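Local coordinates for F420-dependent methylenetetrahydromethanopterin dehydrogenase (Methanopyrus kandleri, PDB 1QV9), which catalyses the reversible, coenzyme F420-dependent reduction of methenyl-tetrahydromethanopterin to methylene-tetrahydromethanopterin in methanogenesis from carbon dioxide, at residues 118-130 against 210-222. Numbering follows the deposited sequence.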
loop_
_atom_site.group_PDB
_atom_site.type_symbol
_atom_site.label_atom_id
_atom_site.label_comp_id
_atom_site.label_asym_id
_atom_site.label_seq_id
_atom_site.Cartn_x
_atom_site.Cartn_y
_atom_site.Cartn_z
ATOM N N LEU A 118 27.872 -17.267 8.892
ATOM C CA LEU A 118 26.580 -17.873 9.189
ATOM C C LEU A 118 25.530 -16.767 9.193
ATOM O O LEU A 118 25.621 -15.830 9.967
ATOM C CB LEU A 118 26.627 -18.579 10.543
ATOM C CG LEU A 118 27.671 -19.707 10.565
ATOM C CD1 LEU A 118 27.641 -20.378 11.929
ATOM C CD2 LEU A 118 27.337 -20.758 9.472
ATOM N N VAL A 119 24.538 -16.863 8.310
ATOM C CA VAL A 119 23.529 -15.835 8.183
ATOM C C VAL A 119 22.239 -16.309 8.839
ATOM O O VAL A 119 21.474 -17.106 8.256
ATOM C CB VAL A 119 23.323 -15.525 6.669
ATOM C CG1 VAL A 119 22.346 -14.371 6.480
ATOM C CG2 VAL A 119 24.679 -15.151 6.068
ATOM N N LYS A 120 21.981 -15.820 10.054
ATOM C CA LYS A 120 20.789 -16.287 10.770
ATOM C C LYS A 120 19.465 -15.952 10.079
ATOM O O LYS A 120 18.527 -16.726 10.098
ATOM C CB LYS A 120 20.811 -15.809 12.242
ATOM C CG LYS A 120 22.080 -16.260 12.941
ATOM C CD LYS A 120 22.110 -15.947 14.451
ATOM C CE LYS A 120 21.289 -16.973 15.207
ATOM N NZ LYS A 120 21.333 -16.734 16.684
ATOM N N PRO A 121 19.379 -14.781 9.428
ATOM C CA PRO A 121 18.089 -14.520 8.771
ATOM C C PRO A 121 17.842 -15.305 7.456
ATOM O O PRO A 121 16.752 -15.180 6.867
ATOM C CB PRO A 121 18.084 -13.015 8.507
ATOM C CG PRO A 121 19.464 -12.515 8.865
ATOM C CD PRO A 121 20.145 -13.553 9.698
ATOM N N ASP A 122 18.820 -16.100 7.014
ATOM C CA ASP A 122 18.681 -16.888 5.768
ATOM C C ASP A 122 17.930 -18.136 6.171
ATOM O O ASP A 122 18.497 -19.233 6.273
ATOM C CB ASP A 122 20.076 -17.240 5.244
ATOM C CG ASP A 122 20.109 -17.451 3.755
ATOM O OD1 ASP A 122 19.114 -17.996 3.223
ATOM O OD2 ASP A 122 21.142 -17.106 3.115
ATOM N N ALA A 123 16.634 -17.954 6.349
ATOM C CA ALA A 123 15.759 -18.991 6.892
ATOM C C ALA A 123 15.273 -20.106 5.991
ATOM O O ALA A 123 14.952 -19.896 4.836
ATOM C CB ALA A 123 14.541 -18.289 7.502
HETATM N N MSE A 124 15.239 -21.324 6.519
HETATM C CA MSE A 124 14.739 -22.460 5.745
HETATM C C MSE A 124 13.271 -22.198 5.386
HETATM O O MSE A 124 12.494 -21.677 6.193
HETATM C CB MSE A 124 14.846 -23.746 6.569
HETATM C CG MSE A 124 14.468 -25.001 5.803
HETATM SE SE MSE A 124 14.421 -26.530 6.999
HETATM C CE MSE A 124 12.530 -26.552 7.376
ATOM N N LEU A 125 12.891 -22.559 4.168
ATOM C CA LEU A 125 11.533 -22.340 3.715
ATOM C C LEU A 125 10.547 -23.433 4.171
ATOM O O LEU A 125 10.968 -24.437 4.784
ATOM C CB LEU A 125 11.487 -22.119 2.211
ATOM C CG LEU A 125 12.225 -23.011 1.237
ATOM C CD1 LEU A 125 11.798 -24.450 1.367
ATOM C CD2 LEU A 125 11.955 -22.466 -0.170
ATOM N N GLY A 126 9.259 -23.229 3.877
ATOM C CA GLY A 126 8.209 -24.171 4.319
ATOM C C GLY A 126 8.109 -25.349 3.374
ATOM O O GLY A 126 7.114 -25.508 2.650
ATOM N N ALA A 127 9.115 -26.214 3.454
ATOM C CA ALA A 127 9.270 -27.325 2.539
ATOM C C ALA A 127 8.401 -28.571 2.715
ATOM O O ALA A 127 8.925 -29.672 2.906
ATOM C CB ALA A 127 10.755 -27.717 2.479
ATOM N N ARG A 128 7.090 -28.376 2.666
ATOM C CA ARG A 128 6.147 -29.497 2.701
ATOM C C ARG A 128 5.559 -29.582 1.304
ATOM O O ARG A 128 5.166 -28.560 0.721
ATOM C CB ARG A 128 5.027 -29.252 3.697
ATOM C CG ARG A 128 5.440 -29.478 5.142
ATOM C CD ARG A 128 5.604 -30.990 5.414
ATOM N NE ARG A 128 5.603 -31.269 6.849
ATOM C CZ ARG A 128 5.568 -32.501 7.348
ATOM N NH1 ARG A 128 5.559 -32.687 8.664
ATOM N NH2 ARG A 128 5.542 -33.539 6.523
ATOM N N ARG A 129 5.470 -30.786 0.751
ATOM C CA ARG A 129 4.930 -30.989 -0.593
ATOM C C ARG A 129 3.538 -30.375 -0.874
ATOM O O ARG A 129 3.238 -29.953 -1.998
ATOM C CB ARG A 129 4.921 -32.512 -0.932
ATOM C CG ARG A 129 4.416 -32.831 -2.312
ATOM C CD ARG A 129 4.547 -34.326 -2.667
ATOM N NE ARG A 129 5.940 -34.722 -2.863
ATOM C CZ ARG A 129 6.718 -35.240 -1.915
ATOM N NH1 ARG A 129 7.979 -35.558 -2.188
ATOM N NH2 ARG A 129 6.236 -35.461 -0.700
ATOM N N GLU A 130 2.679 -30.324 0.137
ATOM C CA GLU A 130 1.346 -29.781 -0.031
ATOM C C GLU A 130 1.314 -28.265 -0.243
ATOM O O GLU A 130 0.301 -27.735 -0.635
ATOM C CB GLU A 130 0.487 -30.085 1.196
ATOM C CG GLU A 130 0.297 -31.577 1.501
ATOM C CD GLU A 130 1.350 -32.173 2.448
ATOM O OE1 GLU A 130 1.008 -33.165 3.148
ATOM O OE2 GLU A 130 2.509 -31.689 2.507
ATOM N N ALA A 210 12.712 -12.396 9.582
ATOM C CA ALA A 210 13.321 -13.409 8.754
ATOM C C ALA A 210 13.966 -14.494 9.617
ATOM O O ALA A 210 13.817 -15.659 9.320
ATOM C CB ALA A 210 14.375 -12.755 7.797
ATOM N N GLU A 211 14.697 -14.106 10.666
ATOM C CA GLU A 211 15.309 -15.127 11.516
ATOM C C GLU A 211 14.208 -15.986 12.158
ATOM O O GLU A 211 14.338 -17.229 12.238
ATOM C CB GLU A 211 16.181 -14.459 12.593
ATOM C CG GLU A 211 16.859 -15.485 13.509
ATOM C CD GLU A 211 17.784 -14.849 14.527
ATOM O OE1 GLU A 211 18.189 -15.549 15.490
ATOM O OE2 GLU A 211 18.106 -13.663 14.364
ATOM N N ASN A 212 13.108 -15.351 12.563
ATOM C CA ASN A 212 11.993 -16.088 13.208
ATOM C C ASN A 212 11.250 -17.047 12.283
ATOM O O ASN A 212 10.611 -18.006 12.722
ATOM C CB ASN A 212 10.992 -15.121 13.843
ATOM C CG ASN A 212 11.618 -14.238 14.958
ATOM O OD1 ASN A 212 12.597 -14.615 15.612
ATOM N ND2 ASN A 212 11.035 -13.077 15.165
ATOM N N VAL A 213 11.307 -16.808 10.969
ATOM C CA VAL A 213 10.658 -17.686 10.014
ATOM C C VAL A 213 11.225 -19.104 10.112
ATOM O O VAL A 213 10.486 -20.081 9.958
ATOM C CB VAL A 213 10.893 -17.126 8.572
ATOM C CG1 VAL A 213 10.633 -18.183 7.515
ATOM C CG2 VAL A 213 9.957 -15.951 8.374
ATOM N N ALA A 214 12.519 -19.222 10.381
ATOM C CA ALA A 214 13.123 -20.551 10.440
ATOM C C ALA A 214 12.468 -21.454 11.471
ATOM O O ALA A 214 12.238 -22.643 11.201
ATOM C CB ALA A 214 14.604 -20.438 10.706
ATOM N N ASP A 215 12.163 -20.908 12.640
ATOM C CA ASP A 215 11.543 -21.733 13.675
ATOM C C ASP A 215 10.179 -22.223 13.240
ATOM O O ASP A 215 9.776 -23.347 13.581
ATOM C CB ASP A 215 11.416 -20.963 14.989
ATOM C CG ASP A 215 12.760 -20.735 15.671
ATOM O OD1 ASP A 215 12.759 -20.219 16.811
ATOM O OD2 ASP A 215 13.816 -21.066 15.080
ATOM N N VAL A 216 9.449 -21.397 12.485
ATOM C CA VAL A 216 8.123 -21.795 12.017
ATOM C C VAL A 216 8.227 -22.891 10.957
ATOM O O VAL A 216 7.476 -23.873 10.974
ATOM C CB VAL A 216 7.296 -20.564 11.463
ATOM C CG1 VAL A 216 5.913 -21.044 10.923
ATOM C CG2 VAL A 216 7.171 -19.518 12.581
ATOM N N SER A 217 9.132 -22.716 9.998
ATOM C CA SER A 217 9.357 -23.713 8.981
ATOM C C SER A 217 9.783 -25.055 9.612
ATOM O O SER A 217 9.314 -26.103 9.196
ATOM C CB SER A 217 10.445 -23.238 8.012
ATOM O OG SER A 217 9.953 -22.118 7.267
ATOM N N VAL A 218 10.675 -24.980 10.590
ATOM C CA VAL A 218 11.171 -26.191 11.262
ATOM C C VAL A 218 9.992 -26.868 11.965
ATOM O O VAL A 218 9.843 -28.089 11.880
ATOM C CB VAL A 218 12.308 -25.846 12.260
ATOM C CG1 VAL A 218 12.589 -27.050 13.202
ATOM C CG2 VAL A 218 13.584 -25.496 11.493
ATOM N N GLU A 219 9.136 -26.091 12.631
ATOM C CA GLU A 219 7.986 -26.708 13.301
ATOM C C GLU A 219 7.070 -27.407 12.292
ATOM O O GLU A 219 6.604 -28.527 12.508
ATOM C CB GLU A 219 7.176 -25.671 14.070
ATOM C CG GLU A 219 5.907 -26.241 14.716
ATOM C CD GLU A 219 5.030 -25.161 15.324
ATOM O OE1 GLU A 219 5.583 -24.153 15.769
ATOM O OE2 GLU A 219 3.797 -25.330 15.367
ATOM N N GLY A 220 6.798 -26.756 11.159
ATOM C CA GLY A 220 5.912 -27.361 10.201
ATOM C C GLY A 220 6.483 -28.510 9.383
ATOM O O GLY A 220 5.726 -29.348 8.908
ATOM N N CYS A 221 7.797 -28.532 9.201
ATOM C CA CYS A 221 8.472 -29.573 8.420
ATOM C C CYS A 221 8.962 -30.778 9.215
ATOM O O CYS A 221 8.990 -31.893 8.683
ATOM C CB CYS A 221 9.704 -29.007 7.726
ATOM S SG CYS A 221 9.285 -27.896 6.337
ATOM N N PHE A 222 9.355 -30.547 10.464
ATOM C CA PHE A 222 9.934 -31.620 11.281
ATOM C C PHE A 222 9.246 -32.025 12.566
ATOM O O PHE A 222 9.452 -33.135 13.056
ATOM C CB PHE A 222 11.379 -31.255 11.595
ATOM C CG PHE A 222 12.187 -30.993 10.375
ATOM C CD1 PHE A 222 12.182 -31.906 9.332
ATOM C CD2 PHE A 222 12.925 -29.826 10.242
ATOM C CE1 PHE A 222 12.899 -31.658 8.170
ATOM C CE2 PHE A 222 13.636 -29.579 9.093
ATOM C CZ PHE A 222 13.624 -30.494 8.053
HETATM O O HOH W 1 20.063 -14.066 16.790
HETATM O O HOH W 2 17.027 -18.470 12.266
#
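R128 reaches G220 and K120 reaches E211 at the two ends of a linker that leaves parallel-sheet strand 115-119 of the alpha/beta domain and runs, through a type I turn and three inverse gamma turns, along helix 197-223 of the helix bundle. Between these polar ends small residues keep the backbones close: the methyl of A123 rests 3.3 Å from A210 O and also touches the CB atoms of V213 and A214. One turn on, S217 OG donates to M124 O at 2.8 Å, its approach tilted 30° from the carbonyl plane. In one of its two conformers, the selenomethionine M124 lays its end on the S217 to F222 part of the helix: SE makes an oblique Met-aromatic contact with F222, while CE meets S217 CB, C221 SG and F222 CE2.

R128 can be followed outward. CB makes no close contact with the helix; CG and CD pass G220 O at 3.8 and 3.9 Å, and a bend at chi2 (-73°) brings the guanidinium to the helix. There NE donates to G220 O at 2.8 Å, nearly straight at 168° and on a carbonyl lone pair. This oxygen lies in the guanidinium plane at its edge, near CZ as well, with NH1 adding a weak second bond. C221 O lies over one guanidinium face, and Y230 supplies a cation-pi contact. A leucine here would probably leave G220 O without this donor and Y230 without its cation. At the other end K120 and E211 run side by side as a salt bridge, where water 1 accepts from K120 NZ and lies 2.7 Å from E211 OE1.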